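Local coordinates for protein cellulose hydrolase (Bacillus licheniformis, PDB 4YZT) that hydrolyses internal beta-1,4-glucosidic linkages of cellulose as a tri-modular family 5 endoglucanase that binds cellotetraose in its active-site cleft, at residues A[256-261]-A[296-300]; A[101-105]-A[151-155]; A[322-326]-A[422-426]. All coordinates share one frame; numbering follows the deposited sequence.

Interaction 1: residues A[256-261]-A[296-300]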
# COMPACT_ATOMS: atom_id res chain seq x y z
N VAL A 256 -5.35 -19.50 6.92
CA VAL A 256 -3.91 -19.48 7.21
C VAL A 256 -3.72 -19.60 8.72
O VAL A 256 -2.81 -20.28 9.20
CB VAL A 256 -3.23 -18.20 6.68
CG1 VAL A 256 -1.76 -18.15 7.09
CG2 VAL A 256 -3.34 -18.15 5.16
N TYR A 257 -4.61 -18.96 9.47
CA TYR A 257 -4.64 -19.15 10.90
C TYR A 257 -4.94 -20.61 11.23
O TYR A 257 -4.28 -21.22 12.07
CB TYR A 257 -5.68 -18.24 11.55
CG TYR A 257 -5.94 -18.60 12.98
CD1 TYR A 257 -5.06 -18.20 13.97
CD2 TYR A 257 -7.06 -19.33 13.34
CE1 TYR A 257 -5.28 -18.53 15.30
CE2 TYR A 257 -7.29 -19.67 14.67
CZ TYR A 257 -6.39 -19.26 15.64
OH TYR A 257 -6.61 -19.58 16.96
N GLU A 258 -5.94 -21.19 10.57
CA GLU A 258 -6.35 -22.54 10.93
C GLU A 258 -5.32 -23.61 10.59
O GLU A 258 -5.13 -24.55 11.36
CB GLU A 258 -7.69 -22.87 10.26
CG GLU A 258 -8.87 -22.01 10.71
CD GLU A 258 -10.13 -22.29 9.88
OE1 GLU A 258 -11.14 -22.75 10.45
OE2 GLU A 258 -10.10 -22.06 8.66
N LYS A 259 -4.65 -23.49 9.45
CA LYS A 259 -3.69 -24.51 9.03
C LYS A 259 -2.35 -24.36 9.73
O LYS A 259 -1.70 -25.35 10.06
CB LYS A 259 -3.47 -24.49 7.51
CG LYS A 259 -2.59 -25.65 7.03
CD LYS A 259 -2.58 -25.80 5.51
CE LYS A 259 -1.90 -27.09 5.11
NZ LYS A 259 -2.17 -27.41 3.68
N PHE A 260 -1.94 -23.11 9.96
CA PHE A 260 -0.57 -22.85 10.37
C PHE A 260 -0.43 -22.19 11.73
O PHE A 260 0.28 -22.70 12.59
CB PHE A 260 0.15 -22.01 9.32
CG PHE A 260 0.33 -22.72 7.99
CD1 PHE A 260 1.06 -23.89 7.90
CD2 PHE A 260 -0.22 -22.19 6.82
CE1 PHE A 260 1.22 -24.55 6.68
CE2 PHE A 260 -0.05 -22.83 5.60
CZ PHE A 260 0.67 -24.01 5.53
N VAL A 261 -1.08 -21.04 11.93
CA VAL A 261 -0.85 -20.27 13.15
C VAL A 261 -1.23 -21.06 14.39
O VAL A 261 -0.46 -21.13 15.35
CB VAL A 261 -1.61 -18.91 13.15
CG1 VAL A 261 -1.42 -18.19 14.49
CG2 VAL A 261 -1.16 -18.01 12.01
N LYS A 296 -6.01 -10.08 15.03
CA LYS A 296 -6.90 -11.12 15.56
C LYS A 296 -6.35 -12.52 15.31
O LYS A 296 -6.46 -13.41 16.16
CB LYS A 296 -8.28 -10.99 14.92
CG LYS A 296 -9.29 -12.10 15.27
CD LYS A 296 -10.59 -11.87 14.48
CE LYS A 296 -11.69 -12.83 14.87
NZ LYS A 296 -12.90 -12.64 14.02
N TYR A 297 -5.77 -12.72 14.13
CA TYR A 297 -5.31 -14.06 13.77
C TYR A 297 -3.80 -14.21 13.98
O TYR A 297 -3.19 -15.13 13.46
CB TYR A 297 -5.72 -14.40 12.33
CG TYR A 297 -7.21 -14.64 12.22
CD1 TYR A 297 -7.80 -15.74 12.83
CD2 TYR A 297 -8.04 -13.77 11.50
CE1 TYR A 297 -9.17 -15.97 12.75
CE2 TYR A 297 -9.41 -14.00 11.41
CZ TYR A 297 -9.96 -15.11 12.03
OH TYR A 297 -11.31 -15.34 11.96
N GLN A 298 -3.23 -13.31 14.77
CA GLN A 298 -1.82 -13.38 15.16
C GLN A 298 -0.83 -13.38 13.98
O GLN A 298 0.15 -14.14 13.99
CB GLN A 298 -1.58 -14.63 16.02
CG GLN A 298 -2.51 -14.72 17.22
CD GLN A 298 -2.40 -16.06 17.92
OE1 GLN A 298 -1.31 -16.57 18.12
NE2 GLN A 298 -3.53 -16.64 18.28
N MET A 299 -1.08 -12.52 13.00
CA MET A 299 -0.20 -12.36 11.84
C MET A 299 0.40 -10.96 11.81
O MET A 299 -0.33 -9.98 11.94
CB MET A 299 -0.98 -12.61 10.54
CG MET A 299 -1.61 -13.98 10.49
SD MET A 299 -2.89 -14.02 9.26
CE MET A 299 -3.40 -15.73 9.40
N VAL A 300 1.71 -10.87 11.67
CA VAL A 300 2.39 -9.58 11.68
C VAL A 300 2.15 -8.86 10.35
O VAL A 300 2.54 -9.36 9.29
CB VAL A 300 3.90 -9.76 11.89
CG1 VAL A 300 4.63 -8.41 11.80
CG2 VAL A 300 4.21 -10.46 13.21
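Tyr297 and Tyr257 meet ring to ring, but obliquely: their centroids are 5.2 Å apart and their planes are inclined at 50°, so the pair is neither a stack nor an edge-to-face contact. CD1 of Tyr297 lies over one face of the Tyr257 ring, 3.4 Å from Tyr257 CG, and the two side chains cross at roughly a right angle. The phenol OH of Tyr297 hydrogen-bonds to Glu250 OE2, which also forms a salt bridge with Lys296 NZ; Glu250 lies earlier on helix 243-261, so the polar end of Tyr297 is held by the same helix whose Tyr257 its ring packs against. Next to the ring pair, Val261 CG1 packs 3.7 Å from Tyr297 O.

Gln298, with positive phi, is the C-prime residue of a Schellman motif that ends helix 280-296, with Met299 N bonded to Ala294 O and Gln298 N to His295 O. In the TIM barrel of this family 5 enzyme, that turn delivers the chain into strand 299-303, and the end of helix 243-261 packs against it. The Gln298 amide approaches the Tyr257 ring at its edge, NE2 to CE1 being 3.9 Å with the two planes 62° apart, while Gln298 CB touches Val261 CG1 at 3.9 Å.

Met299 starts with CG opposite its carbonyl carbon (chi1 -58°) and then runs extended, which carries the methyl to the helix. Its CE lies 3.4 Å from Tyr257 N and 3.7 Å from Val256 CB. From strand 267-272, Val267 and Ile269 also pack on Met299, and Val267 touches Val261 as well.

Interaction 2: residues A[101-105]-A[151-155]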
# COMPACT_ATOMS: atom_id res chain seq x y z
N THR A 101 21.12 -1.81 7.37
CA THR A 101 20.54 -2.79 8.29
C THR A 101 20.88 -2.42 9.73
O THR A 101 20.03 -2.51 10.62
CB THR A 101 21.01 -4.23 7.98
OG1 THR A 101 20.65 -4.58 6.64
CG2 THR A 101 20.34 -5.22 8.91
N ASP A 102 22.12 -2.00 9.97
CA ASP A 102 22.55 -1.62 11.33
C ASP A 102 21.78 -0.41 11.85
O ASP A 102 21.37 -0.39 13.02
CB ASP A 102 24.06 -1.32 11.35
CG ASP A 102 24.91 -2.57 11.49
OD1 ASP A 102 24.36 -3.64 11.84
OD2 ASP A 102 26.13 -2.48 11.25
N TRP A 103 21.56 0.58 10.99
CA TRP A 103 20.75 1.74 11.37
C TRP A 103 19.39 1.34 11.92
O TRP A 103 18.93 1.88 12.94
CB TRP A 103 20.57 2.68 10.17
CG TRP A 103 21.78 3.52 9.88
CD1 TRP A 103 22.84 3.77 10.71
CD2 TRP A 103 22.06 4.23 8.66
NE1 TRP A 103 23.75 4.60 10.09
CE2 TRP A 103 23.30 4.88 8.82
CE3 TRP A 103 21.38 4.36 7.44
CZ2 TRP A 103 23.87 5.66 7.81
CZ3 TRP A 103 21.94 5.13 6.45
CH2 TRP A 103 23.18 5.77 6.64
N ALA A 104 18.74 0.38 11.26
CA ALA A 104 17.43 -0.08 11.70
C ALA A 104 17.58 -0.84 13.02
O ALA A 104 16.83 -0.62 13.97
CB ALA A 104 16.78 -0.96 10.63
N LEU A 105 18.56 -1.74 13.08
CA LEU A 105 18.72 -2.55 14.28
C LEU A 105 19.06 -1.71 15.50
O LEU A 105 18.62 -2.00 16.62
CB LEU A 105 19.80 -3.61 14.08
CG LEU A 105 19.43 -4.78 13.18
CD1 LEU A 105 20.69 -5.60 12.88
CD2 LEU A 105 18.38 -5.65 13.85
N LYS A 151 24.71 -10.76 13.93
CA LYS A 151 23.72 -9.75 14.28
C LYS A 151 22.70 -10.29 15.28
O LYS A 151 22.47 -11.51 15.35
CB LYS A 151 23.00 -9.27 13.02
CG LYS A 151 23.94 -8.68 11.96
CD LYS A 151 24.66 -7.43 12.47
CE LYS A 151 25.61 -6.89 11.39
NZ LYS A 151 26.39 -5.67 11.82
N SER A 152 22.09 -9.40 16.05
CA SER A 152 21.15 -9.86 17.08
C SER A 152 19.96 -10.60 16.47
O SER A 152 19.71 -10.53 15.24
CB SER A 152 20.67 -8.69 17.93
OG SER A 152 19.37 -8.25 17.54
N GLU A 153 19.23 -11.29 17.33
CA GLU A 153 18.09 -12.11 16.94
C GLU A 153 16.91 -11.28 16.43
O GLU A 153 15.90 -11.84 15.98
CB GLU A 153 17.64 -12.98 18.13
CG GLU A 153 17.12 -12.14 19.31
CD GLU A 153 16.99 -12.93 20.62
OE1 GLU A 153 16.17 -13.87 20.69
OE2 GLU A 153 17.71 -12.59 21.58
N ARG A 154 17.01 -9.95 16.53
CA ARG A 154 15.98 -9.09 15.96
C ARG A 154 16.13 -8.97 14.45
O ARG A 154 15.27 -8.39 13.78
CB ARG A 154 16.00 -7.70 16.61
CG ARG A 154 15.58 -7.74 18.08
CD ARG A 154 15.22 -6.38 18.67
NE ARG A 154 14.75 -6.59 20.04
CZ ARG A 154 13.90 -5.80 20.71
NH1 ARG A 154 13.39 -4.71 20.15
NH2 ARG A 154 13.56 -6.12 21.95
N LEU A 155 17.19 -9.54 13.89
CA LEU A 155 17.30 -9.58 12.43
C LEU A 155 16.82 -10.93 11.91
O LEU A 155 17.29 -11.99 12.35
CB LEU A 155 18.74 -9.30 11.97
CG LEU A 155 19.01 -9.38 10.45
CD1 LEU A 155 18.24 -8.33 9.65
CD2 LEU A 155 20.50 -9.29 10.18
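Lys151 and Asp102 form a salt bridge across this contact. The ammonium NZ of Lys151 lies 2.9 Å from Asp102 OD1, on the syn lone pair of that oxygen, and makes a weak second bond of 3.3 Å to Asp102 OD2. The lysine bends at chi2 (-63°) and then runs straight, crossing the aspartate at about a right angle. NZ also has a salt-bridge partner in Glu98 OE2, one helical turn before Asp102, so two carboxylates probably help keep the amine protonated.

Within the loop two backbone N-H groups find acceptors in Ser152: its OG accepts Arg154 N at 3.1 Å with an N-H...O angle of 163°, an ST turn, while Leu155 N bonds to Ser152 O at 3.0 Å and closes a type I beta turn. From outside, Arg192 supplies donors to the carbonyl oxygens of Lys151, Ser152 and Leu155; Arg154 NH1 donates to Glu108 O, and Thr101 OG1 is paired with Val97 O.

With its hydroxyl turned to its own helix, Thr101 offers CG2 to Leu155 CD1 at 3.8 Å. Leu105 CD2 reaches Leu155 CB at 4.1 Å and Arg154 CB at 4.2 Å.

This is packing of the (beta/alpha)8 barrel: the end of helix 91-105 meets the loop entering strand 155-158, at the N-terminal ends of the strands, opposite the catalytic face of such barrels.

Interaction 3: residues A[322-326]-A[422-426]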
# COMPACT_ATOMS: atom_id res chain seq x y z
N VAL A 322 -3.81 10.26 9.29
CA VAL A 322 -4.86 9.47 9.93
C VAL A 322 -4.70 7.99 9.62
O VAL A 322 -4.77 7.16 10.53
CB VAL A 322 -6.26 9.95 9.51
CG1 VAL A 322 -7.33 8.98 9.99
CG2 VAL A 322 -6.51 11.37 10.03
N VAL A 323 -4.49 7.65 8.35
CA VAL A 323 -4.37 6.23 8.01
C VAL A 323 -3.12 5.64 8.71
O VAL A 323 -3.16 4.50 9.17
CB VAL A 323 -4.33 5.99 6.48
CG1 VAL A 323 -2.95 6.33 5.89
CG2 VAL A 323 -4.70 4.56 6.17
N LYS A 324 -2.06 6.43 8.83
CA LYS A 324 -0.87 6.00 9.57
C LYS A 324 -1.21 5.71 11.03
O LYS A 324 -0.80 4.69 11.59
CB LYS A 324 0.24 7.05 9.50
CG LYS A 324 1.52 6.66 10.28
CD LYS A 324 1.62 7.32 11.66
CE LYS A 324 1.91 8.80 11.55
NZ LYS A 324 2.19 9.42 12.89
N GLU A 325 -1.94 6.62 11.67
CA GLU A 325 -2.29 6.43 13.07
C GLU A 325 -3.20 5.22 13.25
O GLU A 325 -3.09 4.50 14.25
CB GLU A 325 -2.95 7.68 13.65
CG GLU A 325 -2.09 8.95 13.65
CD GLU A 325 -0.80 8.84 14.46
OE1 GLU A 325 -0.61 7.86 15.22
OE2 GLU A 325 0.03 9.77 14.36
N ILE A 326 -4.08 4.99 12.28
CA ILE A 326 -4.93 3.81 12.29
C ILE A 326 -4.08 2.54 12.30
O ILE A 326 -4.34 1.63 13.07
CB ILE A 326 -5.90 3.81 11.09
CG1 ILE A 326 -7.07 4.75 11.39
CG2 ILE A 326 -6.42 2.41 10.81
CD1 ILE A 326 -7.96 5.04 10.18
N ALA A 422 -7.22 5.94 17.12
CA ALA A 422 -6.87 7.14 16.37
C ALA A 422 -8.01 8.17 16.31
O ALA A 422 -9.18 7.82 16.34
CB ALA A 422 -6.44 6.75 14.96
N SER A 423 -7.64 9.45 16.22
CA SER A 423 -8.63 10.47 15.93
C SER A 423 -9.04 10.41 14.46
O SER A 423 -8.27 9.97 13.62
CB SER A 423 -8.10 11.87 16.25
OG SER A 423 -7.92 12.04 17.65
N GLN A 424 -10.26 10.84 14.18
CA GLN A 424 -10.73 10.96 12.81
C GLN A 424 -10.77 12.44 12.43
O GLN A 424 -11.17 13.28 13.25
CB GLN A 424 -12.11 10.32 12.67
CG GLN A 424 -12.10 8.80 12.79
CD GLN A 424 -11.73 8.13 11.49
OE1 GLN A 424 -12.54 8.05 10.57
NE2 GLN A 424 -10.50 7.68 11.40
N VAL A 425 -10.34 12.76 11.22
CA VAL A 425 -10.34 14.14 10.73
C VAL A 425 -11.24 14.32 9.50
O VAL A 425 -11.01 13.69 8.47
CB VAL A 425 -8.93 14.59 10.35
CG1 VAL A 425 -8.96 16.01 9.79
CG2 VAL A 425 -7.99 14.47 11.55
N MET A 426 -12.25 15.18 9.60
CA MET A 426 -13.15 15.44 8.48
C MET A 426 -12.83 16.77 7.80
O MET A 426 -12.87 17.82 8.44
CB MET A 426 -14.60 15.43 8.97
CG MET A 426 -15.65 15.53 7.87
SD MET A 426 -17.33 15.57 8.52
CE MET A 426 -17.42 17.25 9.12
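Val322 divides its two methyls between neighbouring residues of the strand segment. CG1, opposite the backbone N (chi1 170°), lies 3.7 Å from Gln424 NE2 and 3.9 Å from Ser423 O, whereas CG2 meets Val425 CG2 at 3.8 Å. One turn on, the Ala422 methyl sits 3.8 Å from Glu325 CB and 4.1 Å from Ile326 CG1, and Ile326 CD1 reaches Gln424 NE2 at 3.9 Å. The Gln424 amide nitrogen is thus bordered by two aliphatic branches, with no hydrogen bond across the contact. Cutting Val322 back to an alanine is likely to open a gap between the helix and the strand, leaving the Val425 CG2 methyl without its partner and the Gln424 amide nitrogen bordered by Ile326 CD1 alone of the two branches.

What positions these groups lies one shell out. Gln424 bends at chi2 (-83°), and its OE1 accepts from Ile339 N on the adjacent strand 338-347, which fixes the rotation of the amide. Trp284 of helix 280-296 packs on Val322, Ile326 and Gln424 together. Asn336 bridges the backbones, its OD1 receiving Ala422 N and its ND2 giving a weak bond to Ile326 O. The Glu325 carboxylate turns off to a salt bridge with Lys324 NZ.

The short axes of helix 322-326 and strand 424-426 run nearly antiparallel, at 163°, and approach to 9.6 Å. Helix 321-330 follows the last barrel strand, and strand 424-431 belongs to the sheet of the X2 carbohydrate-binding domain, so this is an interface between modules.

Val425 N is buried here without any partner in the model. The direct contact between the segments therefore rests on methyl packing, and polar ties come from Asn336 and Ile339 around it.

Interactions 1 and 2 both lie in the catalytic TIM barrel, their centres 25 Å apart; interaction 3 lies between barrel and X2 domain, 26 Å from the first and 30 Å from the second. None touches another; the nearest atoms are about 11 Å (1 and 2), 12 Å (1 and 3) and 17 Å (2 and 3) apart. Along the chain 101-105/151-155 closes first, then 256-261/296-300, then 322-326/422-426. Helix 280-296 connects two of them: its C-terminal end leads into interaction 1, and its Trp284 packs on interaction 3. In each of the first two, the end of a barrel helix packs on the turn leading into a later strand, whereas the third joins the barrel to the next module.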